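Ketosynthase (Streptomyces sp. MSC090213JE08, PDB 6KXE) probably acts as a condensing enzyme of the 3-oxoacyl-[acyl-carrier-protein] synthase type, forming carbon-carbon bonds between acyl units. Local coordinates at residues V21-S26 and A244-L249; A197-V202 and L237-E242; V282-V287 and A308-A313. One frame throughout, in Å; residues are numbered along the deposited sequence.

Contact 1. Residues V21-S26 and A244-L249; sequences VITGWS and AERPPL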
ATOM      1  N   VAL B  21     -15.283   0.801  17.014  1.00 25.73           N
ATOM      2  CA  VAL B  21     -16.423  -0.137  16.889  1.00 23.39           C
ATOM      3  C   VAL B  21     -16.790  -0.265  15.429  1.00 26.21           C
ATOM      4  O   VAL B  21     -16.789   0.737  14.724  1.00 27.59           O
ATOM      5  CB  VAL B  21     -17.625   0.293  17.743  1.00 25.16           C
ATOM      6  CG1 VAL B  21     -17.301   0.129  19.212  1.00 27.69           C
ATOM      7  CG2 VAL B  21     -18.101   1.685  17.426  1.00 25.49           C
ATOM      8  N   ILE B  22     -17.119  -1.473  15.014  1.00 25.95           N
ATOM      9  CA  ILE B  22     -17.703  -1.741  13.679  1.00 24.91           C
ATOM     10  C   ILE B  22     -19.198  -1.520  13.794  1.00 28.21           C
ATOM     11  O   ILE B  22     -19.795  -2.170  14.671  1.00 26.60           O
ATOM     12  CB  ILE B  22     -17.395  -3.170  13.224  1.00 23.76           C
ATOM     13  CG1 ILE B  22     -15.891  -3.359  13.004  1.00 28.02           C
ATOM     14  CG2 ILE B  22     -18.202  -3.521  11.989  1.00 24.32           C
ATOM     15  CD1 ILE B  22     -15.464  -4.802  12.935  1.00 29.90           C
ATOM     16  N   THR B  23     -19.772  -0.636  12.977  1.00 25.93           N
ATOM     17  CA  THR B  23     -21.204  -0.266  13.102  1.00 27.17           C
ATOM     18  C   THR B  23     -21.938  -0.700  11.854  1.00 25.45           C
ATOM     19  O   THR B  23     -23.155  -0.587  11.831  1.00 26.48           O
ATOM     20  CB  THR B  23     -21.386   1.224  13.393  1.00 29.14           C
ATOM     21  OG1 THR B  23     -20.767   1.898  12.298  1.00 29.61           O
ATOM     22  CG2 THR B  23     -20.766   1.643  14.712  1.00 30.73           C
ATOM     23  N   GLY B  24     -21.241  -1.293  10.898  1.00 23.03           N
ATOM     24  CA  GLY B  24     -21.915  -1.758   9.688  1.00 22.76           C
ATOM     25  C   GLY B  24     -20.983  -2.562   8.840  1.00 21.30           C
ATOM     26  O   GLY B  24     -19.764  -2.491   9.024  1.00 21.80           O
ATOM     27  N   TRP B  25     -21.541  -3.344   7.942  1.00 22.45           N
ATOM     28  CA  TRP B  25     -20.719  -4.217   7.085  1.00 22.13           C
ATOM     29  C   TRP B  25     -21.468  -4.470   5.803  1.00 21.77           C
ATOM     30  O   TRP B  25     -22.698  -4.335   5.777  1.00 22.75           O
ATOM     31  CB  TRP B  25     -20.313  -5.515   7.808  1.00 23.13           C
ATOM     32  CG  TRP B  25     -21.398  -6.488   8.134  1.00 23.26           C
ATOM     33  CD1 TRP B  25     -22.181  -6.458   9.247  1.00 25.86           C
ATOM     34  CD2 TRP B  25     -21.750  -7.691   7.422  1.00 23.86           C
ATOM     35  NE1 TRP B  25     -23.028  -7.529   9.257  1.00 27.33           N
ATOM     36  CE2 TRP B  25     -22.800  -8.298   8.147  1.00 26.08           C
ATOM     37  CE3 TRP B  25     -21.333  -8.289   6.231  1.00 23.79           C
ATOM     38  CZ2 TRP B  25     -23.393  -9.494   7.748  1.00 27.47           C
ATOM     39  CZ3 TRP B  25     -21.904  -9.483   5.837  1.00 23.66           C
ATOM     40  CH2 TRP B  25     -22.945 -10.066   6.573  1.00 29.66           C
ATOM     41  N   SER B  26     -20.739  -4.896   4.792  1.00 21.77           N
ATOM     42  CA  SER B  26     -21.320  -5.322   3.512  1.00 24.06           C
ATOM     43  C   SER B  26     -20.368  -6.293   2.838  1.00 21.82           C
ATOM     44  O   SER B  26     -19.187  -6.386   3.206  1.00 22.53           O
ATOM     45  CB  SER B  26     -21.674  -4.151   2.595  1.00 30.41           C
ATOM     46  OG  SER B  26     -20.518  -3.668   1.965  1.00 40.15           O
ATOM     47  N   ALA B 244     -20.255   7.041  18.009  1.00 37.01           N
ATOM     48  CA  ALA B 244     -20.971   6.205  17.022  1.00 39.60           C
ATOM     49  C   ALA B 244     -22.397   6.714  16.804  1.00 47.46           C
ATOM     50  O   ALA B 244     -23.144   6.847  17.792  1.00 41.47           O
ATOM     51  CB  ALA B 244     -20.982   4.751  17.412  1.00 38.19           C
ATOM     52  N   GLU B 245     -22.759   6.843  15.519  1.00 52.06           N
ATOM     53  CA  GLU B 245     -24.052   7.369  15.017  1.00 58.74           C
ATOM     54  C   GLU B 245     -25.010   6.182  14.804  1.00 62.62           C
ATOM     55  O   GLU B 245     -26.087   6.402  14.215  1.00 55.76           O
ATOM     56  CB  GLU B 245     -23.781   8.209  13.755  1.00 55.58           C
ATOM     57  CG  GLU B 245     -22.794   9.358  13.975  1.00 57.05           C
ATOM     58  CD  GLU B 245     -22.666  10.421  12.879  1.00 62.96           C
ATOM     59  OE1 GLU B 245     -23.054  10.169  11.706  1.00 60.16           O
ATOM     60  OE2 GLU B 245     -22.172  11.517  13.203  1.00 60.51           O
ATOM     61  N   ARG B 246     -24.633   4.990  15.298  1.00 56.66           N
ATOM     62  CA  ARG B 246     -25.313   3.678  15.102  1.00 51.74           C
ATOM     63  C   ARG B 246     -24.913   2.728  16.234  1.00 50.83           C
ATOM     64  O   ARG B 246     -23.874   2.918  16.879  1.00 41.76           O
ATOM     65  CB  ARG B 246     -24.872   3.033  13.785  1.00 54.36           C
ATOM     66  CG  ARG B 246     -25.421   3.669  12.518  1.00 54.08           C
ATOM     67  CD  ARG B 246     -24.348   3.986  11.484  1.00 56.17           C
ATOM     68  NE  ARG B 246     -24.645   5.263  10.813  1.00 64.79           N
ATOM     69  CZ  ARG B 246     -23.797   6.291  10.659  1.00 61.80           C
ATOM     70  NH1 ARG B 246     -22.545   6.190  11.092  1.00 46.36           N
ATOM     71  NH2 ARG B 246     -24.198   7.401  10.033  1.00 52.27           N
ATOM     72  N   PRO B 247     -25.697   1.665  16.519  1.00 41.46           N
ATOM     73  CA  PRO B 247     -25.307   0.694  17.539  1.00 43.79           C
ATOM     74  C   PRO B 247     -24.034  -0.069  17.140  1.00 36.34           C
ATOM     75  O   PRO B 247     -23.962  -0.589  16.032  1.00 34.65           O
ATOM     76  CB  PRO B 247     -26.527  -0.245  17.606  1.00 46.97           C
ATOM     77  CG  PRO B 247     -27.662   0.572  17.004  1.00 46.91           C
ATOM     78  CD  PRO B 247     -26.989   1.344  15.894  1.00 44.82           C
ATOM     79  N   PRO B 248     -23.017  -0.193  18.030  1.00 37.97           N
ATOM     80  CA  PRO B 248     -21.838  -1.001  17.733  1.00 31.40           C
ATOM     81  C   PRO B 248     -22.203  -2.478  17.551  1.00 32.75           C
ATOM     82  O   PRO B 248     -22.944  -3.031  18.347  1.00 32.00           O
ATOM     83  CB  PRO B 248     -20.915  -0.740  18.916  1.00 37.37           C
ATOM     84  CG  PRO B 248     -21.833  -0.345  20.045  1.00 39.90           C
ATOM     85  CD  PRO B 248     -22.918   0.452  19.356  1.00 37.63           C
ATOM     86  N   LEU B 249     -21.716  -3.088  16.471  1.00 25.68           N
ATOM     87  CA  LEU B 249     -21.822  -4.544  16.267  1.00 27.16           C
ATOM     88  C   LEU B 249     -20.682  -5.230  17.004  1.00 27.00           C
ATOM     89  O   LEU B 249     -20.898  -6.295  17.541  1.00 26.09           O
ATOM     90  CB  LEU B 249     -21.804  -4.854  14.775  1.00 27.06           C
ATOM     91  CG  LEU B 249     -22.904  -4.153  13.976  1.00 29.33           C
ATOM     92  CD1 LEU B 249     -22.781  -4.521  12.517  1.00 26.53           C
ATOM     93  CD2 LEU B 249     -24.309  -4.488  14.483  1.00 30.76           C
TER
HETATM   94  O   HOH W   1     -25.171  -0.704  13.571  1.00 37.64           O

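Contact 2. Residues A197-V202 and L237-E242; sequences ATKYLV and LVEQAE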
ATOM      1  N   ALA B 197      -9.194  10.717  11.103  1.00 27.33           N
ATOM      2  CA  ALA B 197     -10.512  10.324  10.605  1.00 26.23           C
ATOM      3  C   ALA B 197     -11.405  10.066  11.807  1.00 26.03           C
ATOM      4  O   ALA B 197     -10.880   9.625  12.854  1.00 26.05           O
ATOM      5  CB  ALA B 197     -10.372   9.114   9.722  1.00 25.80           C
ATOM      6  N   THR B 198     -12.693  10.328  11.665  1.00 27.30           N
ATOM      7  CA  THR B 198     -13.717  10.058  12.715  1.00 27.31           C
ATOM      8  C   THR B 198     -14.466   8.784  12.348  1.00 26.60           C
ATOM      9  O   THR B 198     -15.090   8.186  13.234  1.00 27.19           O
ATOM     10  CB  THR B 198     -14.682  11.237  12.886  1.00 27.95           C
ATOM     11  OG1 THR B 198     -15.205  11.529  11.584  1.00 28.13           O
ATOM     12  CG2 THR B 198     -13.999  12.437  13.517  1.00 32.24           C
ATOM     13  N   LYS B 199     -14.437   8.408  11.081  1.00 24.47           N
ATOM     14  CA  LYS B 199     -15.113   7.192  10.581  1.00 24.69           C
ATOM     15  C   LYS B 199     -14.195   6.607   9.512  1.00 23.81           C
ATOM     16  O   LYS B 199     -13.452   7.374   8.902  1.00 25.58           O
ATOM     17  CB  LYS B 199     -16.462   7.515   9.937  1.00 26.48           C
ATOM     18  CG  LYS B 199     -17.568   7.950  10.877  1.00 33.27           C
ATOM     19  CD  LYS B 199     -18.943   7.718  10.293  1.00 37.63           C
ATOM     20  CE  LYS B 199     -19.876   8.883  10.487  1.00 47.31           C
ATOM     21  NZ  LYS B 199     -19.379  10.086   9.770  1.00 51.93           N
ATOM     22  N   TYR B 200     -14.330   5.324   9.226  1.00 22.57           N
ATOM     23  CA  TYR B 200     -13.531   4.625   8.203  1.00 20.74           C
ATOM     24  C   TYR B 200     -14.365   3.550   7.536  1.00 20.79           C
ATOM     25  O   TYR B 200     -15.120   2.827   8.207  1.00 22.16           O
ATOM     26  CB  TYR B 200     -12.311   3.966   8.838  1.00 20.58           C
ATOM     27  CG  TYR B 200     -10.998   4.539   8.395  1.00 20.63           C
ATOM     28  CD1 TYR B 200     -10.430   4.198   7.187  1.00 20.91           C
ATOM     29  CD2 TYR B 200     -10.297   5.407   9.210  1.00 21.83           C
ATOM     30  CE1 TYR B 200      -9.229   4.751   6.768  1.00 20.46           C
ATOM     31  CE2 TYR B 200      -9.098   5.965   8.802  1.00 22.70           C
ATOM     32  CZ  TYR B 200      -8.546   5.618   7.594  1.00 21.80           C
ATOM     33  OH  TYR B 200      -7.351   6.203   7.269  1.00 21.48           O
ATOM     34  N   LEU B 201     -14.223   3.487   6.223  1.00 21.38           N
ATOM     35  CA  LEU B 201     -14.552   2.326   5.391  1.00 22.22           C
ATOM     36  C   LEU B 201     -13.285   1.477   5.318  1.00 25.30           C
ATOM     37  O   LEU B 201     -12.216   1.982   4.799  1.00 24.35           O
ATOM     38  CB  LEU B 201     -15.009   2.720   3.986  1.00 24.67           C
ATOM     39  CG  LEU B 201     -16.399   3.328   3.844  1.00 34.64           C
ATOM     40  CD1 LEU B 201     -16.447   4.721   4.404  1.00 38.90           C
ATOM     41  CD2 LEU B 201     -16.833   3.333   2.377  1.00 34.43           C
ATOM     42  N   VAL B 202     -13.387   0.254   5.818  1.00 23.30           N
ATOM     43  CA  VAL B 202     -12.234  -0.687   5.940  1.00 25.16           C
ATOM     44  C   VAL B 202     -12.648  -1.993   5.294  1.00 21.80           C
ATOM     45  O   VAL B 202     -13.732  -2.523   5.647  1.00 21.49           O
ATOM     46  CB  VAL B 202     -11.876  -0.936   7.413  1.00 24.95           C
ATOM     47  CG1 VAL B 202     -10.783  -1.997   7.557  1.00 26.14           C
ATOM     48  CG2 VAL B 202     -11.538   0.359   8.125  1.00 25.39           C
ATOM     49  N   LEU B 237     -17.877  -0.459   8.343  1.00 22.18           N
ATOM     50  CA  LEU B 237     -17.932   0.943   8.766  1.00 23.30           C
ATOM     51  C   LEU B 237     -17.391   0.934  10.178  1.00 23.76           C
ATOM     52  O   LEU B 237     -17.932   0.175  11.008  1.00 25.01           O
ATOM     53  CB  LEU B 237     -19.378   1.452   8.686  1.00 25.39           C
ATOM     54  CG  LEU B 237     -19.612   2.852   9.255  1.00 28.02           C
ATOM     55  CD1 LEU B 237     -18.876   3.877   8.449  1.00 29.84           C
ATOM     56  CD2 LEU B 237     -21.115   3.148   9.313  1.00 35.84           C
ATOM     57  N   VAL B 238     -16.379   1.745  10.448  1.00 23.48           N
ATOM     58  CA  VAL B 238     -15.674   1.795  11.756  1.00 24.43           C
ATOM     59  C   VAL B 238     -15.793   3.213  12.308  1.00 24.81           C
ATOM     60  O   VAL B 238     -15.600   4.182  11.548  1.00 25.79           O
ATOM     61  CB  VAL B 238     -14.208   1.335  11.633  1.00 25.69           C
ATOM     62  CG1 VAL B 238     -13.475   1.379  12.971  1.00 26.91           C
ATOM     63  CG2 VAL B 238     -14.127  -0.038  10.989  1.00 25.65           C
ATOM     64  N   GLU B 239     -16.173   3.310  13.582  1.00 24.07           N
ATOM     65  CA  GLU B 239     -16.407   4.592  14.269  1.00 26.31           C
ATOM     66  C   GLU B 239     -15.753   4.524  15.651  1.00 27.93           C
ATOM     67  O   GLU B 239     -15.359   3.433  16.070  1.00 25.92           O
ATOM     68  CB  GLU B 239     -17.908   4.854  14.399  1.00 27.92           C
ATOM     69  CG  GLU B 239     -18.681   4.792  13.092  1.00 27.10           C
ATOM     70  CD  GLU B 239     -20.131   5.217  13.192  1.00 28.22           C
ATOM     71  OE1 GLU B 239     -20.379   6.337  13.642  1.00 29.59           O
ATOM     72  OE2 GLU B 239     -21.000   4.466  12.732  1.00 27.05           O
ATOM     73  N   GLN B 240     -15.570   5.661  16.310  1.00 27.35           N
ATOM     74  CA  GLN B 240     -15.122   5.689  17.727  1.00 32.30           C
ATOM     75  C   GLN B 240     -16.339   5.392  18.612  1.00 30.03           C
ATOM     76  O   GLN B 240     -17.424   5.890  18.289  1.00 32.12           O
ATOM     77  CB  GLN B 240     -14.436   7.017  18.046  1.00 36.53           C
ATOM     78  CG  GLN B 240     -13.331   7.341  17.050  1.00 46.76           C
ATOM     79  CD  GLN B 240     -12.031   7.699  17.721  1.00 58.55           C
ATOM     80  OE1 GLN B 240     -11.903   8.769  18.307  1.00 67.98           O
ATOM     81  NE2 GLN B 240     -11.060   6.799  17.641  1.00 62.58           N
ATOM     82  N   ALA B 241     -16.179   4.552  19.642  1.00 32.17           N
ATOM     83  CA  ALA B 241     -17.287   4.039  20.483  1.00 35.15           C
ATOM     84  C   ALA B 241     -18.138   5.209  20.996  1.00 36.20           C
ATOM     85  O   ALA B 241     -19.377   5.168  20.826  1.00 38.91           O
ATOM     86  CB  ALA B 241     -16.736   3.213  21.621  1.00 37.42           C
ATOM     87  N   GLU B 242     -17.474   6.226  21.548  1.00 40.73           N
ATOM     88  CA  GLU B 242     -18.097   7.413  22.198  1.00 48.68           C
ATOM     89  C   GLU B 242     -18.985   8.169  21.196  1.00 49.20           C
ATOM     90  O   GLU B 242     -20.034   8.658  21.627  1.00 49.33           O
ATOM     91  CB  GLU B 242     -17.022   8.322  22.809  1.00 58.01           C
ATOM     92  CG  GLU B 242     -15.990   8.857  21.814  1.00 67.38           C
ATOM     93  CD  GLU B 242     -14.697   8.056  21.640  1.00 77.11           C
ATOM     94  OE1 GLU B 242     -14.646   6.862  22.059  1.00 72.00           O
ATOM     95  OE2 GLU B 242     -13.726   8.630  21.071  1.00 80.02           O
TER
HETATM   96  O   HOH W   2     -16.585   8.204  15.314  1.00 30.57           O

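Contact 3. Residues V282-V287 and A308-A313; sequences VDAGEV and AALVPA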
ATOM      1  N   VAL B 282      -7.977 -10.370  27.779  1.00 31.28           N
ATOM      2  CA  VAL B 282      -8.873 -11.565  27.851  1.00 34.34           C
ATOM      3  C   VAL B 282      -8.065 -12.873  27.837  1.00 32.01           C
ATOM      4  O   VAL B 282      -7.017 -12.945  27.197  1.00 31.02           O
ATOM      5  CB  VAL B 282      -9.920 -11.563  26.722  1.00 33.62           C
ATOM      6  CG1 VAL B 282     -10.732 -10.281  26.714  1.00 38.54           C
ATOM      7  CG2 VAL B 282      -9.300 -11.799  25.363  1.00 34.23           C
ATOM      8  N   ASP B 283      -8.617 -13.900  28.477  1.00 30.61           N
ATOM      9  CA  ASP B 283      -8.086 -15.278  28.516  1.00 33.42           C
ATOM     10  C   ASP B 283      -8.552 -15.988  27.235  1.00 31.60           C
ATOM     11  O   ASP B 283      -9.677 -15.683  26.760  1.00 30.66           O
ATOM     12  CB  ASP B 283      -8.621 -16.070  29.715  1.00 40.96           C
ATOM     13  CG  ASP B 283      -8.102 -15.700  31.094  1.00 48.74           C
ATOM     14  OD1 ASP B 283      -7.024 -15.072  31.188  1.00 53.75           O
ATOM     15  OD2 ASP B 283      -8.778 -16.087  32.074  1.00 55.31           O
ATOM     16  N   ALA B 284      -7.723 -16.881  26.693  1.00 30.28           N
ATOM     17  CA  ALA B 284      -8.059 -17.768  25.547  1.00 32.49           C
ATOM     18  C   ALA B 284      -9.373 -18.503  25.820  1.00 30.38           C
ATOM     19  O   ALA B 284     -10.155 -18.690  24.869  1.00 27.22           O
ATOM     20  CB  ALA B 284      -6.953 -18.756  25.268  1.00 31.17           C
ATOM     21  N   GLY B 285      -9.626 -18.874  27.077  1.00 28.70           N
ATOM     22  CA  GLY B 285     -10.849 -19.602  27.460  1.00 30.35           C
ATOM     23  C   GLY B 285     -12.105 -18.774  27.291  1.00 30.63           C
ATOM     24  O   GLY B 285     -13.198 -19.391  27.275  1.00 28.05           O
ATOM     25  N   GLU B 286     -11.989 -17.445  27.103  1.00 30.08           N
ATOM     26  CA  GLU B 286     -13.158 -16.540  26.898  1.00 31.33           C
ATOM     27  C   GLU B 286     -13.598 -16.522  25.423  1.00 28.21           C
ATOM     28  O   GLU B 286     -14.660 -15.971  25.126  1.00 29.52           O
ATOM     29  CB  GLU B 286     -12.836 -15.104  27.313  1.00 32.38           C
ATOM     30  CG  GLU B 286     -12.549 -14.952  28.795  1.00 37.42           C
ATOM     31  CD  GLU B 286     -12.223 -13.521  29.188  1.00 36.12           C
ATOM     32  OE1 GLU B 286     -13.085 -12.654  28.986  1.00 41.02           O
ATOM     33  OE2 GLU B 286     -11.094 -13.274  29.603  1.00 36.97           O
ATOM     34  N   VAL B 287     -12.763 -17.027  24.528  1.00 26.47           N
ATOM     35  CA  VAL B 287     -13.013 -16.937  23.073  1.00 26.18           C
ATOM     36  C   VAL B 287     -14.259 -17.773  22.724  1.00 25.86           C
ATOM     37  O   VAL B 287     -14.290 -18.987  22.986  1.00 26.76           O
ATOM     38  CB  VAL B 287     -11.765 -17.302  22.258  1.00 22.96           C
ATOM     39  CG1 VAL B 287     -12.094 -17.348  20.781  1.00 26.34           C
ATOM     40  CG2 VAL B 287     -10.657 -16.298  22.515  1.00 24.46           C
ATOM     41  N   ALA B 308      -6.733 -24.811  17.253  1.00 28.11           N
ATOM     42  CA  ALA B 308      -7.485 -25.955  17.830  1.00 28.85           C
ATOM     43  C   ALA B 308      -6.942 -26.311  19.218  1.00 31.20           C
ATOM     44  O   ALA B 308      -7.709 -26.912  20.021  1.00 31.98           O
ATOM     45  CB  ALA B 308      -7.466 -27.146  16.898  1.00 29.24           C
ATOM     46  N   ALA B 309      -5.673 -25.969  19.484  1.00 30.49           N
ATOM     47  CA  ALA B 309      -4.978 -26.141  20.777  1.00 28.78           C
ATOM     48  C   ALA B 309      -5.180 -24.914  21.688  1.00 30.54           C
ATOM     49  O   ALA B 309      -5.061 -25.051  22.927  1.00 28.11           O
ATOM     50  CB  ALA B 309      -3.515 -26.380  20.506  1.00 30.81           C
ATOM     51  N   LEU B 310      -5.386 -23.723  21.127  1.00 27.93           N
ATOM     52  CA  LEU B 310      -5.277 -22.448  21.892  1.00 29.42           C
ATOM     53  C   LEU B 310      -6.614 -22.004  22.476  1.00 25.54           C
ATOM     54  O   LEU B 310      -6.597 -21.404  23.539  1.00 25.55           O
ATOM     55  CB  LEU B 310      -4.733 -21.337  20.987  1.00 33.91           C
ATOM     56  CG  LEU B 310      -4.692 -19.962  21.640  1.00 36.87           C
ATOM     57  CD1 LEU B 310      -3.467 -19.863  22.503  1.00 43.54           C
ATOM     58  CD2 LEU B 310      -4.714 -18.842  20.628  1.00 42.34           C
ATOM     59  N   VAL B 311      -7.694 -22.126  21.715  1.00 25.01           N
ATOM     60  CA  VAL B 311      -9.034 -21.575  22.059  1.00 23.90           C
ATOM     61  C   VAL B 311      -9.940 -22.759  22.342  1.00 22.17           C
ATOM     62  O   VAL B 311      -9.625 -23.871  21.948  1.00 22.86           O
ATOM     63  CB  VAL B 311      -9.609 -20.681  20.933  1.00 23.22           C
ATOM     64  CG1 VAL B 311      -8.629 -19.551  20.618  1.00 27.17           C
ATOM     65  CG2 VAL B 311      -9.932 -21.473  19.670  1.00 24.10           C
ATOM     66  N   PRO B 312     -11.086 -22.558  23.016  1.00 24.69           N
ATOM     67  CA  PRO B 312     -12.061 -23.636  23.220  1.00 24.57           C
ATOM     68  C   PRO B 312     -12.481 -24.290  21.920  1.00 25.59           C
ATOM     69  O   PRO B 312     -12.666 -23.577  20.948  1.00 25.98           O
ATOM     70  CB  PRO B 312     -13.268 -22.915  23.817  1.00 24.65           C
ATOM     71  CG  PRO B 312     -12.651 -21.769  24.554  1.00 24.61           C
ATOM     72  CD  PRO B 312     -11.531 -21.309  23.635  1.00 25.67           C
ATOM     73  N   ALA B 313     -12.582 -25.614  21.879  1.00 26.69           N
ATOM     74  CA  ALA B 313     -13.010 -26.298  20.637  1.00 26.90           C
ATOM     75  C   ALA B 313     -14.351 -25.702  20.174  1.00 25.79           C
ATOM     76  O   ALA B 313     -14.521 -25.569  18.960  1.00 25.12           O
ATOM     77  CB  ALA B 313     -13.075 -27.782  20.823  1.00 27.79           C
TER

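Contact 1. Residues V21-S26 and A244-L249
A single backbone hydrogen bond joins the two segments directly: Leu249 N donates to Ile22 O over 2.8 Å, with an N-H...O angle of 151°. The next residue, Ala250, is also backbone-bonded to Ile22, so strand 250-259 takes up its pairing with strand 20-29 here. A water adds a second link, donating to both Thr23 O and Pro247 O.

Apolar contacts fill the space between. Val21 and Pro248 lie side by side and point the same way, their CB atoms 3.6 Å apart, and Val21 CG1 also rests on the proline CB. Ala244 CB meets Thr23 CG2 at 4.1 Å, a methyl-to-methyl touch. At the other end, Leu249 CD1 reaches CD1 of Trp25 at 3.8 Å, meeting the indole at its edge and in its plane; the two side chains cross at about a right angle. A chi1 of 67° sets Trp25 CG between the backbone N and the carbonyl carbon, and chi2 of -86° turns the CD1 edge to the leucine.

The polar side chains work through a third party. Thr23 CB packs on Arg246 CB at 3.9 Å, and beyond that touch Thr23 OG1 hydrogen-bonds Glu239 OE2 while Arg246 NH1 forms a salt bridge to the same oxygen. Within its own segment Arg246 NH2 has a longer salt bridge, 3.4 Å to Glu245 OE1, so the guanidinium meets two carboxylates through different nitrogens.

Strand 232-240 runs along the other edge of strand 20-29 and bonds Val21, Thr23 and Ser26, whereas Ile22 and Trp25 bury their side chains against helix 332-346. The loop 244-249 thus turns from one flanking strand, 232-240, to the other, 250-259.

Contact 2. Residues A197-V202 and L237-E242
Tyr200 and Val238 form a hydrogen-bonded antiparallel pair: Tyr200 N donates to Val238 O at 2.9 Å and Val238 N returns a bond to Tyr200 O at 2.8 Å, both in the plane of the accepting carbonyl. Each oxygen also receives a CA-H...O contact, Val238 O from Lys199 CA and Tyr200 O from Leu237 CA. Past the end of the regular pairing, a water takes over, accepting from Gln240 N and donating to Thr198 O.

Side chains line up on both faces. On one, Tyr200 CB and Val238 CB sit 4.3 Å apart. Val238 CG2 touches Val202 CG2 at 3.9 Å; in both valines CG1 is anti to the backbone N, which turns the CG2 methyls to meet. On the opposite face Lys199 and Glu239 run side by side, pointing the same way, with Lys199 CD 3.9 Å from Glu239 OE1. This is contact along the aliphatic chain: Lys199 NZ stays 5.5 Å from Glu239 OE1 and bonds Ala109 O instead.

The next shell fixes these groups. Glu239 OE1 accepts from Glu245 N, and its other oxygen is engaged by Thr23 and Arg246, which probably fixes the rotation of the carboxylate; the nearby lysine may still influence it electrostatically. Helix 180-193 packs on Tyr200 with Ala188, Leu191 and Met192, and on Val202 with Ala188, while strand 114-119 bonds the far edge of strand 199-206.

Strand 199-206, parallel to one neighbour and antiparallel to the other beneath a packed helix, belongs to the mixed sheet expected of the thiolase fold of ketosynthases.

Contact 3. Residues V282-V287 and A308-A313
Pro312 lays its ring against three carbonyl oxygens: CD lies 3.2 Å from Ala284 O, and CG, in the exo pucker, approaches Val287 O at 3.6 Å and Gly285 O at 3.7 Å. Ala284 O is also the acceptor for Val287 N in the 3-10 turn 284-286. The Ala284 methyl points at the other segment, CB 3.2 Å from Leu310 O. Glu286, CG anti to the carbonyl carbon (chi1 -64°), folds back so that OE2 accepts a nearly straight 2.8 Å bond from Asp283 N, met from above the carboxylate plane.

The contact closes the outer end of a beta-alpha unit in the C-terminal half, bringing the chain leaving helix 298-310 back beside the 3-10 turn ahead of strand 287-291.

Deeper in, Val287 CG1 and Val311 CG1 meet at 4.1 Å, the two side chains crossing obliquely. Val287 holds CG1 anti to its amide nitrogen (chi1 174°), whereas Val311 has CG1 anti to the carbonyl carbon (chi1 -57°), which directs the two methyls at each other. Leu310 brings CG to 4.4 Å from Ala284 CB and packs on Ala273 and Arg274 of helix 265-280; Val287 continues inward onto Ile354 and Leu356 of strand 354-360.

Overall arrangement
From the N terminus, strand 20-29 supplies the first half of contact 1, whose partner arrives only after 217 intervening residues. Within that long excursion contact 2 opens and closes a shorter loop of 34 residues, pairing strands 199-206 and 232-240. The two are centred 8 Å apart in one sheet, where strands 20-29 and 232-240 are neighbours, and they touch. Contact 3 follows in series, closing a loop of 20 residues in the C-terminal half. It stands apart, its nearest atoms about 14 Å from contact 1 and 16 Å from contact 2, and joins the 3-10 turn before strand 287-291 to the chain just after helix 298-310, at the periphery.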